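Local coordinates for protein endo-1,3-beta-glucanase (Streptomyces sioyaensis, PDB 3DGT) that probably hydrolyses the 1,3-beta-glycosidic bonds of beta-glucans from within the chain, through a glycosyl hydrolase family 16 catalytic domain, at residues I85-R89 with T90-P94. Residues are numbered along the deposited sequence; the frame is centred on the assembly and turned at random.
Sequences IETTR and TDFQP
Past T87 the backbone leaves the end of strand 80-87 and bends through T88 and R89 into the loop T90-P94, which brings R89 beside D91 and F92. This is a connection of the family 16 jelly-roll beta-sandwich, leading on to strand 99-107, and it illustrates a local side-chain contact round a bend, here an arginine paired with the acid two residues on. R89 grips D91 side-on: NE donates to OD1 (2.9 Å) and NH2 to OD2 (2.8 Å), both nearly straight, each oxygen offering its syn lone pair. Guanidinium and carboxylate are only 9° from coplanar. D91 has CG tucked between its own backbone N and carbonyl carbon (chi1 58°), which turns the carboxylate back toward the R89 side chain. The third nitrogen of R89, NH1, turns to the carbonyl of V12 on strand 9-15. One face of the guanidinium receives F92, whose CE1 lies 3.5 Å from R89 CZ, the ring tilted 49° rather than stacked flat. A leucine in place of R89 would probably leave the D91 carboxylate without its charged mate and the V12 carbonyl without this donor. At the ring's edge T87 OG1 lies 3.8 Å from F92 CE2, and the same oxygen donates to R89 O at 2.7 Å, in the carbonyl plane.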
loop_
_atom_site.group_PDB
_atom_site.type_symbol
_atom_site.label_atom_id
_atom_site.label_comp_id
_atom_site.label_asym_id
_atom_site.label_seq_id
_atom_site.Cartn_x
_atom_site.Cartn_y
_atom_site.Cartn_z
ATOM N N ILE A 85 2.677 1.058 8.947
ATOM C CA ILE A 85 3.486 2.272 9.057
ATOM C C ILE A 85 3.170 3.232 7.927
ATOM O O ILE A 85 2.812 2.798 6.830
ATOM C CB ILE A 85 5.002 1.977 9.148
ATOM C CG1 ILE A 85 5.536 1.302 7.878
ATOM C CG2 ILE A 85 5.291 1.148 10.398
ATOM C CD1 ILE A 85 7.065 1.180 7.884
ATOM N N GLU A 86 3.260 4.531 8.214
ATOM C CA GLU A 86 3.016 5.577 7.212
ATOM C C GLU A 86 4.172 6.550 7.152
ATOM O O GLU A 86 4.839 6.804 8.155
ATOM C CB GLU A 86 1.754 6.387 7.546
ATOM C CG GLU A 86 0.561 5.555 7.947
ATOM C CD GLU A 86 -0.705 6.368 8.140
ATOM O OE1 GLU A 86 -0.692 7.608 7.967
ATOM O OE2 GLU A 86 -1.717 5.747 8.472
ATOM N N THR A 87 4.394 7.136 5.986
ATOM C CA THR A 87 5.441 8.146 5.899
ATOM C C THR A 87 5.081 9.330 6.783
ATOM O O THR A 87 3.914 9.733 6.884
ATOM C CB THR A 87 5.700 8.618 4.451
ATOM O OG1 THR A 87 4.466 9.015 3.837
ATOM C CG2 THR A 87 6.360 7.504 3.637
ATOM N N THR A 88 6.089 9.881 7.448
ATOM C CA THR A 88 5.915 11.152 8.137
ATOM C C THR A 88 5.517 12.225 7.122
ATOM O O THR A 88 4.690 13.086 7.420
ATOM C CB THR A 88 7.197 11.564 8.855
ATOM O OG1 THR A 88 8.290 11.452 7.950
ATOM C CG2 THR A 88 7.467 10.635 10.025
ATOM N N ARG A 89 6.105 12.154 5.926
ATOM C CA ARG A 89 5.801 13.094 4.852
ATOM C C ARG A 89 4.431 12.846 4.225
ATOM O O ARG A 89 4.004 11.707 4.021
ATOM C CB ARG A 89 6.897 13.018 3.796
ATOM C CG ARG A 89 8.217 13.610 4.246
ATOM C CD ARG A 89 9.295 13.427 3.195
ATOM N NE ARG A 89 9.016 14.221 1.999
ATOM C CZ ARG A 89 9.786 14.217 0.914
ATOM N NH1 ARG A 89 10.889 13.465 0.865
ATOM N NH2 ARG A 89 9.458 14.980 -0.122
ATOM N N THR A 90 3.763 13.949 3.903
ATOM C CA THR A 90 2.455 13.936 3.268
ATOM C C THR A 90 2.458 14.751 1.981
ATOM O O THR A 90 1.400 15.003 1.415
ATOM C CB THR A 90 1.368 14.545 4.180
ATOM O OG1 THR A 90 1.702 15.905 4.497
ATOM C CG2 THR A 90 1.224 13.754 5.460
ATOM N N ASP A 91 3.640 15.136 1.514
ATOM C CA ASP A 91 3.748 16.177 0.480
ATOM C C ASP A 91 3.840 15.674 -0.959
ATOM O O ASP A 91 3.815 16.481 -1.881
ATOM C CB ASP A 91 4.938 17.088 0.774
ATOM C CG ASP A 91 6.241 16.332 0.844
ATOM O OD1 ASP A 91 6.550 15.806 1.936
ATOM O OD2 ASP A 91 6.957 16.268 -0.183
ATOM N N PHE A 92 3.953 14.357 -1.149
ATOM C CA PHE A 92 4.215 13.768 -2.467
ATOM C C PHE A 92 3.138 14.117 -3.486
ATOM O O PHE A 92 1.989 13.719 -3.336
ATOM C CB PHE A 92 4.340 12.247 -2.361
ATOM C CG PHE A 92 5.354 11.781 -1.333
ATOM C CD1 PHE A 92 6.661 12.246 -1.357
ATOM C CD2 PHE A 92 4.994 10.862 -0.351
ATOM C CE1 PHE A 92 7.597 11.806 -0.414
ATOM C CE2 PHE A 92 5.923 10.413 0.597
ATOM C CZ PHE A 92 7.221 10.893 0.568
ATOM N N GLN A 93 3.541 14.869 -4.511
ATOM C CA GLN A 93 2.666 15.361 -5.574
ATOM C C GLN A 93 3.546 16.019 -6.625
ATOM O O GLN A 93 4.296 16.940 -6.301
ATOM C CB GLN A 93 1.677 16.404 -5.029
ATOM C CG GLN A 93 0.751 17.003 -6.096
ATOM C CD GLN A 93 -0.087 18.159 -5.590
ATOM O OE1 GLN A 93 0.145 18.683 -4.505
ATOM N NE2 GLN A 93 -1.056 18.572 -6.390
ATOM N N PRO A 94 3.442 15.576 -7.891
ATOM C CA PRO A 94 4.232 16.230 -8.925
ATOM C C PRO A 94 3.619 17.576 -9.262
ATOM O O PRO A 94 2.413 17.747 -9.109
ATOM C CB PRO A 94 4.082 15.298 -10.124
ATOM C CG PRO A 94 2.765 14.625 -9.934
ATOM C CD PRO A 94 2.580 14.512 -8.429
#